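3-chlorocatechol 1,2-dioxygenase (Rhodococcus opacus, PDB 2BOY) probably catalyses the iron(III)-dependent intradiol cleavage of catechols, chlorocatechols among them, by opening the aromatic ring with molecular oxygen. Local coordinates at residues 19-23 and 24-28; 138-141 and 142-146; 186-190 and 191-195. All coordinates share one frame; numbering follows the deposited sequence.

Interaction 1 of 3, residues 19-23 and 24-28; sequences AVIKD and EKVSY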
loop_
_atom_site.group_PDB
_atom_site.type_symbol
_atom_site.label_atom_id
_atom_site.label_comp_id
_atom_site.label_asym_id
_atom_site.label_seq_id
_atom_site.Cartn_x
_atom_site.Cartn_y
_atom_site.Cartn_z
ATOM N N ALA A 19 -12.664 7.332 -5.038
ATOM C CA ALA A 19 -14.106 7.528 -4.804
ATOM C C ALA A 19 -14.389 7.567 -3.309
ATOM O O ALA A 19 -15.190 8.357 -2.832
ATOM C CB ALA A 19 -14.919 6.405 -5.462
ATOM N N VAL A 20 -13.723 6.706 -2.562
ATOM C CA VAL A 20 -13.855 6.707 -1.115
ATOM C C VAL A 20 -13.307 8.011 -0.490
ATOM O O VAL A 20 -13.896 8.569 0.446
ATOM C CB VAL A 20 -13.141 5.474 -0.468
ATOM C CG1 VAL A 20 -13.162 5.586 1.065
ATOM C CG2 VAL A 20 -13.834 4.185 -0.910
ATOM N N ILE A 21 -12.147 8.464 -0.959
ATOM C CA ILE A 21 -11.617 9.741 -0.481
ATOM C C ILE A 21 -12.653 10.864 -0.655
ATOM O O ILE A 21 -12.880 11.650 0.251
ATOM C CB ILE A 21 -10.306 10.109 -1.228
ATOM C CG1 ILE A 21 -9.161 9.231 -0.704
ATOM C CG2 ILE A 21 -10.023 11.640 -1.094
ATOM C CD1 ILE A 21 -7.883 9.311 -1.506
ATOM N N LYS A 22 -13.256 10.913 -1.826
ATOM C CA LYS A 22 -14.257 11.944 -2.140
ATOM C C LYS A 22 -15.516 11.810 -1.298
ATOM O O LYS A 22 -16.004 12.806 -0.768
ATOM C CB LYS A 22 -14.639 11.878 -3.606
ATOM C CG LYS A 22 -15.600 12.955 -4.023
ATOM C CD LYS A 22 -15.571 13.154 -5.544
ATOM C CE LYS A 22 -16.811 13.920 -6.023
ATOM N NZ LYS A 22 -16.610 14.337 -7.444
ATOM N N ASP A 23 -16.033 10.592 -1.170
ATOM C CA ASP A 23 -17.282 10.353 -0.441
ATOM C C ASP A 23 -17.079 10.574 1.063
ATOM O O ASP A 23 -17.906 11.205 1.733
ATOM C CB ASP A 23 -17.800 8.954 -0.754
ATOM C CG ASP A 23 -19.210 8.714 -0.233
ATOM O OD1 ASP A 23 -19.341 7.959 0.757
ATOM O OD2 ASP A 23 -20.239 9.228 -0.751
ATOM N N GLU A 24 -15.949 10.122 1.592
ATOM C CA GLU A 24 -15.705 10.316 3.015
ATOM C C GLU A 24 -15.027 11.621 3.408
ATOM O O GLU A 24 -14.835 11.861 4.596
ATOM C CB GLU A 24 -14.956 9.115 3.610
ATOM C CG GLU A 24 -15.705 7.824 3.395
ATOM C CD GLU A 24 -16.750 7.576 4.471
ATOM O OE1 GLU A 24 -16.656 8.161 5.595
ATOM O OE2 GLU A 24 -17.655 6.770 4.194
ATOM N N LYS A 25 -14.685 12.460 2.423
ATOM C CA LYS A 25 -13.978 13.726 2.673
ATOM C C LYS A 25 -12.708 13.494 3.497
ATOM O O LYS A 25 -12.463 14.116 4.549
ATOM C CB LYS A 25 -14.902 14.750 3.356
ATOM C CG LYS A 25 -16.255 14.926 2.690
ATOM C CD LYS A 25 -16.224 15.766 1.445
ATOM C CE LYS A 25 -17.647 16.211 1.046
ATOM N NZ LYS A 25 -18.401 16.730 2.229
ATOM N N VAL A 26 -11.887 12.563 3.023
ATOM C CA VAL A 26 -10.639 12.262 3.700
ATOM C C VAL A 26 -9.797 13.539 3.655
ATOM O O VAL A 26 -9.737 14.193 2.617
ATOM C CB VAL A 26 -9.944 11.057 3.027
ATOM C CG1 VAL A 26 -8.551 10.828 3.592
ATOM C CG2 VAL A 26 -10.843 9.777 3.137
ATOM N N SER A 27 -9.185 13.884 4.779
ATOM C CA SER A 27 -8.494 15.163 4.944
ATOM C C SER A 27 -6.999 15.081 4.644
ATOM O O SER A 27 -6.459 13.982 4.452
ATOM C CB SER A 27 -8.698 15.665 6.365
ATOM O OG SER A 27 -7.868 14.957 7.295
ATOM N N TYR A 28 -6.316 16.237 4.613
ATOM C CA TYR A 28 -4.879 16.234 4.353
ATOM C C TYR A 28 -4.189 15.613 5.551
ATOM O O TYR A 28 -3.143 14.947 5.423
ATOM C CB TYR A 28 -4.347 17.669 4.075
ATOM C CG TYR A 28 -3.995 17.922 2.613
ATOM C CD1 TYR A 28 -2.910 17.292 2.024
ATOM C CD2 TYR A 28 -4.743 18.787 1.836
ATOM C CE1 TYR A 28 -2.571 17.513 0.683
ATOM C CE2 TYR A 28 -4.414 19.015 0.475
ATOM C CZ TYR A 28 -3.311 18.381 -0.074
ATOM O OH TYR A 28 -2.949 18.566 -1.407
#
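Val26 N folds back to Ile21 O at the C-terminal end of helix 3-24, where the chain leaves the helix in a Schellman motif before helix 28-43 begins. An ordinary helical bond, Glu24 N to Val20 O, is 2.8 Å long. Lys25 then swings to positive phi (53°), which turns the next amide back over the helix end, and Val26 N reaches Ile21 O at 3.1 Å, on a lone pair in the carbonyl plane. A further bond, Lys25 N to Lys22 O, is stretched to 3.5 Å and weak.

Of the side chains, Glu24 runs along the flank: its CG lies 4.1 Å from Val20 CG1, and the chain then bends at chi2 (-85°), so that the carboxylate comes round beside that of Asp23. There Glu24 OE2 lies 4.0 Å from Asp23 OD1, the two carboxylate planes being 71° apart. Such a pair of like charges would probably be unfavourable alone; Lys12 of the second subunit, in a salt bridge with Glu24 and a long, weak ion pair with Asp23, probably offsets it. Past the turn, Ser27 is the N-cap of helix 28-43, its own amide hydrogen-bonded to the side-chain OE1 of Glu30. Val26 also touches Ile59 of the second subunit and a bound phospholipid, as befits the helical, lipid-binding dimer region of this family. Against the helix it closes the apolar side of the motif: Val26 CB meets Ile21 CG2 at 4.2 Å, and Val26 CG2 rests 3.7 Å from Ile21 CA.

Interaction 2 of 3, residues 138-141 and 142-146; sequences PTLP and DYLFR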
loop_
_atom_site.group_PDB
_atom_site.type_symbol
_atom_site.label_atom_id
_atom_site.label_comp_id
_atom_site.label_asym_id
_atom_site.label_seq_id
_atom_site.Cartn_x
_atom_site.Cartn_y
_atom_site.Cartn_z
ATOM N N PRO A 138 11.457 -15.355 17.792
ATOM C CA PRO A 138 12.777 -16.007 17.738
ATOM C C PRO A 138 13.232 -16.574 19.092
ATOM O O PRO A 138 14.256 -17.243 19.163
ATOM C CB PRO A 138 13.703 -14.880 17.293
ATOM C CG PRO A 138 13.104 -13.688 17.894
ATOM C CD PRO A 138 11.574 -13.889 17.770
ATOM N N THR A 139 12.493 -16.315 20.160
ATOM C CA THR A 139 12.870 -16.941 21.422
ATOM C C THR A 139 12.434 -18.409 21.509
ATOM O O THR A 139 12.871 -19.115 22.411
ATOM C CB THR A 139 12.302 -16.178 22.619
ATOM O OG1 THR A 139 10.877 -16.346 22.665
ATOM C CG2 THR A 139 12.499 -14.676 22.472
ATOM N N LEU A 140 11.550 -18.877 20.606
ATOM C CA LEU A 140 11.122 -20.269 20.632
ATOM C C LEU A 140 12.212 -21.076 19.965
ATOM O O LEU A 140 12.917 -20.539 19.118
ATOM C CB LEU A 140 9.790 -20.498 19.864
ATOM C CG LEU A 140 8.520 -19.828 20.376
ATOM C CD1 LEU A 140 7.292 -20.409 19.605
ATOM C CD2 LEU A 140 8.328 -19.982 21.884
ATOM N N PRO A 141 12.356 -22.348 20.318
ATOM C CA PRO A 141 13.292 -23.228 19.612
ATOM C C PRO A 141 12.969 -23.246 18.121
ATOM O O PRO A 141 11.769 -23.285 17.775
ATOM C CB PRO A 141 13.011 -24.612 20.218
ATOM C CG PRO A 141 12.483 -24.330 21.601
ATOM C CD PRO A 141 11.651 -23.060 21.409
ATOM N N ASP A 142 14.004 -23.189 17.280
ATOM C CA ASP A 142 13.806 -23.312 15.819
ATOM C C ASP A 142 13.032 -24.573 15.476
ATOM O O ASP A 142 13.371 -25.670 15.956
ATOM C CB ASP A 142 15.155 -23.404 15.101
ATOM C CG ASP A 142 15.949 -22.088 15.137
ATOM O OD1 ASP A 142 15.408 -21.011 15.487
ATOM O OD2 ASP A 142 17.132 -22.069 14.746
ATOM N N TYR A 143 12.029 -24.418 14.620
ATOM C CA TYR A 143 11.140 -25.494 14.172
ATOM C C TYR A 143 10.232 -26.066 15.263
ATOM O O TYR A 143 9.661 -27.138 15.075
ATOM C CB TYR A 143 11.875 -26.625 13.429
ATOM C CG TYR A 143 12.497 -26.170 12.093
ATOM C CD1 TYR A 143 11.698 -25.726 11.041
ATOM C CD2 TYR A 143 13.892 -26.194 11.899
ATOM C CE1 TYR A 143 12.264 -25.305 9.831
ATOM C CE2 TYR A 143 14.477 -25.785 10.663
ATOM C CZ TYR A 143 13.655 -25.329 9.661
ATOM O OH TYR A 143 14.212 -24.934 8.456
ATOM N N LEU A 144 10.047 -25.346 16.366
ATOM C CA LEU A 144 9.009 -25.801 17.293
ATOM C C LEU A 144 7.711 -25.829 16.465
ATOM O O LEU A 144 7.437 -24.849 15.748
ATOM C CB LEU A 144 8.816 -24.824 18.426
ATOM C CG LEU A 144 8.085 -25.401 19.639
ATOM C CD1 LEU A 144 9.115 -26.341 20.375
ATOM C CD2 LEU A 144 7.603 -24.286 20.502
ATOM N N PHE A 145 6.923 -26.897 16.586
ATOM C CA PHE A 145 5.590 -26.978 15.957
ATOM C C PHE A 145 5.646 -26.788 14.436
ATOM O O PHE A 145 4.719 -26.255 13.845
ATOM C CB PHE A 145 4.586 -25.996 16.583
ATOM C CG PHE A 145 4.073 -26.468 17.917
ATOM C CD1 PHE A 145 4.412 -25.776 19.093
ATOM C CD2 PHE A 145 3.357 -27.652 18.003
ATOM C CE1 PHE A 145 3.971 -26.263 20.332
ATOM C CE2 PHE A 145 2.890 -28.143 19.231
ATOM C CZ PHE A 145 3.208 -27.435 20.398
ATOM N N ARG A 146 6.710 -27.318 13.839
ATOM C CA ARG A 146 6.854 -27.397 12.376
ATOM C C ARG A 146 7.424 -28.763 12.039
ATOM O O ARG A 146 8.468 -29.168 12.600
ATOM C CB ARG A 146 7.835 -26.303 11.918
ATOM C CG ARG A 146 7.358 -24.874 12.195
ATOM C CD ARG A 146 8.343 -23.759 11.782
ATOM N NE ARG A 146 7.847 -22.421 12.097
ATOM C CZ ARG A 146 7.039 -21.682 11.325
ATOM N NH1 ARG A 146 6.566 -22.151 10.141
ATOM N NH2 ARG A 146 6.700 -20.460 11.732
#
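Leu144 N donates to Pro141 O at 3.0 Å, closing a type II beta turn with Asp142 and Tyr143 at its corners. The donor comes in from above the carbonyl plane, 41° out of it, so neither lone pair is met squarely, although the N-H itself points well at the oxygen (154°). Tyr143 takes the positive phi expected at the third position of such a turn. A second type II turn follows at once, overlapping the first by two residues: Arg146 N bonds to Tyr143 O at 3.2 Å, and Phe145 now has the positive phi.

Leu144 carries the side-chain packing. Its CG stands anti to the backbone N (chi1 -162°), which carries both methyls back toward the preceding residues. The side chain lies beside the Pro141 ring, pointing the same way, with Leu144 CD1 4.1 Å from Pro141 CG. CD2 takes the other neighbour, 4.0 Å from Leu140 CD1, with the two leucine side chains at about a right angle. One buried leucine thus packs against two consecutive residues, while its CB lies 3.4 Å from Pro141 O, the acceptor of the turn bond.

Tyr143 turns its CB away from 138-141; its hydroxyl bonds to Pro81 O and the ring meets Phe135 edge-to-face. Ser134 OG ties down the end of the double turn, bonded to both Leu144 O and Arg146 NE. The whole piece belongs to the loop between the antiparallel strands 121-125 and 146-150: Phe145 packs on Thr161 and Ile162 of strand 156-162, and Arg146 begins strand 146-150.

Interaction 3 of 3, residues 186-190 and 191-195; sequences AWRPA and HLHWI. With FE (Fe (III) ion), chain I; BHO (benzhydroxamic acid), chain J.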
loop_
_atom_site.group_PDB
_atom_site.type_symbol
_atom_site.label_atom_id
_atom_site.label_comp_id
_atom_site.label_asym_id
_atom_site.label_seq_id
_atom_site.Cartn_x
_atom_site.Cartn_y
_atom_site.Cartn_z
ATOM N N ALA A 186 -8.311 -8.334 16.043
ATOM C CA ALA A 186 -7.102 -8.757 15.360
ATOM C C ALA A 186 -6.875 -10.268 15.423
ATOM O O ALA A 186 -5.744 -10.713 15.274
ATOM C CB ALA A 186 -5.914 -8.018 15.973
ATOM N N TRP A 187 -7.928 -11.059 15.649
ATOM C CA TRP A 187 -7.750 -12.489 15.966
ATOM C C TRP A 187 -7.974 -13.408 14.770
ATOM O O TRP A 187 -8.928 -13.221 14.032
ATOM C CB TRP A 187 -8.778 -12.926 16.994
ATOM C CG TRP A 187 -8.510 -12.357 18.348
ATOM C CD1 TRP A 187 -9.014 -11.170 18.881
ATOM C CD2 TRP A 187 -7.668 -12.923 19.348
ATOM N NE1 TRP A 187 -8.543 -11.000 20.165
ATOM C CE2 TRP A 187 -7.720 -12.057 20.484
ATOM C CE3 TRP A 187 -6.872 -14.087 19.419
ATOM C CZ2 TRP A 187 -6.994 -12.318 21.651
ATOM C CZ3 TRP A 187 -6.169 -14.349 20.587
ATOM C CH2 TRP A 187 -6.223 -13.460 21.683
ATOM N N ARG A 188 -7.132 -14.431 14.672
ATOM C CA ARG A 188 -7.423 -15.634 13.878
ATOM C C ARG A 188 -7.864 -16.757 14.854
ATOM O O ARG A 188 -7.244 -16.923 15.914
ATOM C CB ARG A 188 -6.140 -16.105 13.169
ATOM C CG ARG A 188 -5.532 -15.064 12.228
ATOM C CD ARG A 188 -5.000 -15.704 10.919
ATOM N NE ARG A 188 -6.119 -16.392 10.277
ATOM C CZ ARG A 188 -6.068 -17.585 9.703
ATOM N NH1 ARG A 188 -4.924 -18.275 9.659
ATOM N NH2 ARG A 188 -7.198 -18.097 9.227
ATOM N N PRO A 189 -8.852 -17.568 14.467
ATOM C CA PRO A 189 -9.228 -18.743 15.268
ATOM C C PRO A 189 -8.051 -19.724 15.196
ATOM O O PRO A 189 -7.192 -19.571 14.291
ATOM C CB PRO A 189 -10.440 -19.311 14.531
ATOM C CG PRO A 189 -10.190 -18.939 13.093
ATOM C CD PRO A 189 -9.615 -17.496 13.192
ATOM N N ALA A 190 -7.993 -20.689 16.110
ATOM C CA ALA A 190 -6.877 -21.674 16.158
ATOM C C ALA A 190 -6.868 -22.512 14.911
ATOM O O ALA A 190 -7.933 -22.855 14.444
ATOM C CB ALA A 190 -7.063 -22.582 17.368
ATOM N N HIS A 191 -5.687 -22.860 14.390
ATOM C CA HIS A 191 -5.612 -23.602 13.112
ATOM C C HIS A 191 -4.282 -24.358 12.935
ATOM O O HIS A 191 -3.256 -23.992 13.527
ATOM C CB HIS A 191 -5.805 -22.624 11.922
ATOM C CG HIS A 191 -4.828 -21.495 11.935
ATOM N ND1 HIS A 191 -5.031 -20.336 12.646
ATOM C CD2 HIS A 191 -3.593 -21.398 11.393
ATOM C CE1 HIS A 191 -3.965 -19.559 12.523
ATOM N NE2 HIS A 191 -3.082 -20.176 11.746
ATOM N N LEU A 192 -4.317 -25.390 12.086
ATOM C CA LEU A 192 -3.158 -26.131 11.660
ATOM C C LEU A 192 -3.001 -25.791 10.185
ATOM O O LEU A 192 -4.006 -25.867 9.454
ATOM C CB LEU A 192 -3.411 -27.632 11.788
ATOM C CG LEU A 192 -3.867 -28.091 13.180
ATOM C CD1 LEU A 192 -4.039 -29.607 13.153
ATOM C CD2 LEU A 192 -2.729 -27.684 14.162
ATOM N N HIS A 193 -1.777 -25.420 9.782
ATOM C CA HIS A 193 -1.431 -25.083 8.351
ATOM C C HIS A 193 -0.879 -26.327 7.666
ATOM O O HIS A 193 -0.108 -27.049 8.284
ATOM C CB HIS A 193 -0.293 -24.077 8.309
ATOM C CG HIS A 193 -0.687 -22.666 8.658
ATOM N ND1 HIS A 193 -1.228 -21.814 7.723
ATOM C CD2 HIS A 193 -0.571 -21.945 9.809
ATOM C CE1 HIS A 193 -1.469 -20.640 8.288
ATOM N NE2 HIS A 193 -1.093 -20.700 9.557
ATOM N N TRP A 194 -1.149 -26.537 6.359
ATOM C CA TRP A 194 -0.640 -27.717 5.677
ATOM C C TRP A 194 -0.271 -27.341 4.244
ATOM O O TRP A 194 -1.007 -26.592 3.604
ATOM C CB TRP A 194 -1.725 -28.783 5.558
ATOM C CG TRP A 194 -2.320 -29.225 6.859
ATOM C CD1 TRP A 194 -3.326 -28.612 7.551
ATOM C CD2 TRP A 194 -1.956 -30.384 7.615
ATOM N NE1 TRP A 194 -3.580 -29.312 8.709
ATOM C CE2 TRP A 194 -2.769 -30.410 8.760
ATOM C CE3 TRP A 194 -1.001 -31.407 7.447
ATOM C CZ2 TRP A 194 -2.684 -31.421 9.714
ATOM C CZ3 TRP A 194 -0.913 -32.415 8.412
ATOM C CH2 TRP A 194 -1.746 -32.408 9.521
ATOM N N ILE A 195 0.886 -27.816 3.802
ATOM C CA ILE A 195 1.219 -27.845 2.356
ATOM C C ILE A 195 1.440 -29.303 2.040
ATOM O O ILE A 195 2.267 -29.962 2.687
ATOM C CB ILE A 195 2.447 -26.970 2.027
ATOM C CG1 ILE A 195 2.082 -25.477 2.172
ATOM C CG2 ILE A 195 2.963 -27.240 0.545
ATOM C CD1 ILE A 195 3.311 -24.535 2.180
HETATM FE FE FE I . -1.357 -19.252 11.164
HETATM C C1 BHO J . -1.786 -15.896 9.257
HETATM C C2 BHO J . -2.573 -15.449 8.090
HETATM C C3 BHO J . -2.648 -14.082 7.818
HETATM C C4 BHO J . -1.997 -13.176 8.669
HETATM C C5 BHO J . -1.270 -13.609 9.766
HETATM C C6 BHO J . -1.168 -14.965 10.077
HETATM C C BHO J . -1.705 -17.362 9.543
HETATM O O1 BHO J . -2.619 -18.028 9.180
HETATM N N BHO J . -0.743 -17.978 10.201
HETATM O O2 BHO J . 0.469 -17.821 9.982
#
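Arg188 and His191 lie on strand 187-197 on two sides of a short break at Pro189 and Ala190, and their side chains meet across it at about a right angle. The His191 ring is fixed at two of its atoms. ND1 donates to Pro189 O at 2.8 Å, nearly straight (172°) and in the planes of both ring and carbonyl, leaving NE2 to bind the iron at 2.0 Å. The ring reaches this place with CG wedged between the backbone N and the carbonyl carbon (chi1 56°). Over one of its faces sits Arg188 NH1, offset toward the rim and 3.3 Å from His191 CE1.

Arg188 NH2 makes a salt bridge with Asp219 and a hydrogen bond to Tyr209, while NH1 bonds to Gln207 OE1. NH1 also approaches O1 of benzhydroxamic acid; the modelled 2.4 Å between Arg188 NH1 and this O1 is too short to be trusted, and any hydrogen bond there is doubtful in detail.

Two residues on, His193 NE2 gives the metal a second nitrogen at 2.2 Å, the N of benzhydroxamic acid lying at the edge of its ring, while Trp125 stacks on the ring. Tyr133 OH also binds the iron. This His-X-His pair, joined by tyrosine on a beta scaffold, is characteristic of the non-haem ferric site of intradiol ring-cleavage dioxygenases.

How the interactions relate
The three contacts follow one another along the chain without touching. Interaction 3 forms part of the iron site and the benzhydroxamic acid pocket, with its centre about 4 Å from the centre of the chain. Interaction 2 lies nearby in the same dioxygenase family region, its nearest atoms about 7 Å away; the side chain of Leu140 is about 6 Å from that of Tyr133, the iron ligand that joins His191 and His193, yet about 12 Å from the metal. Interaction 1 belongs to the helical N-terminal region, about 21 Å from interaction 3 at the nearest atoms, and meets the second subunit and a phospholipid, a ligand distinct from the benzhydroxamic acid at the iron.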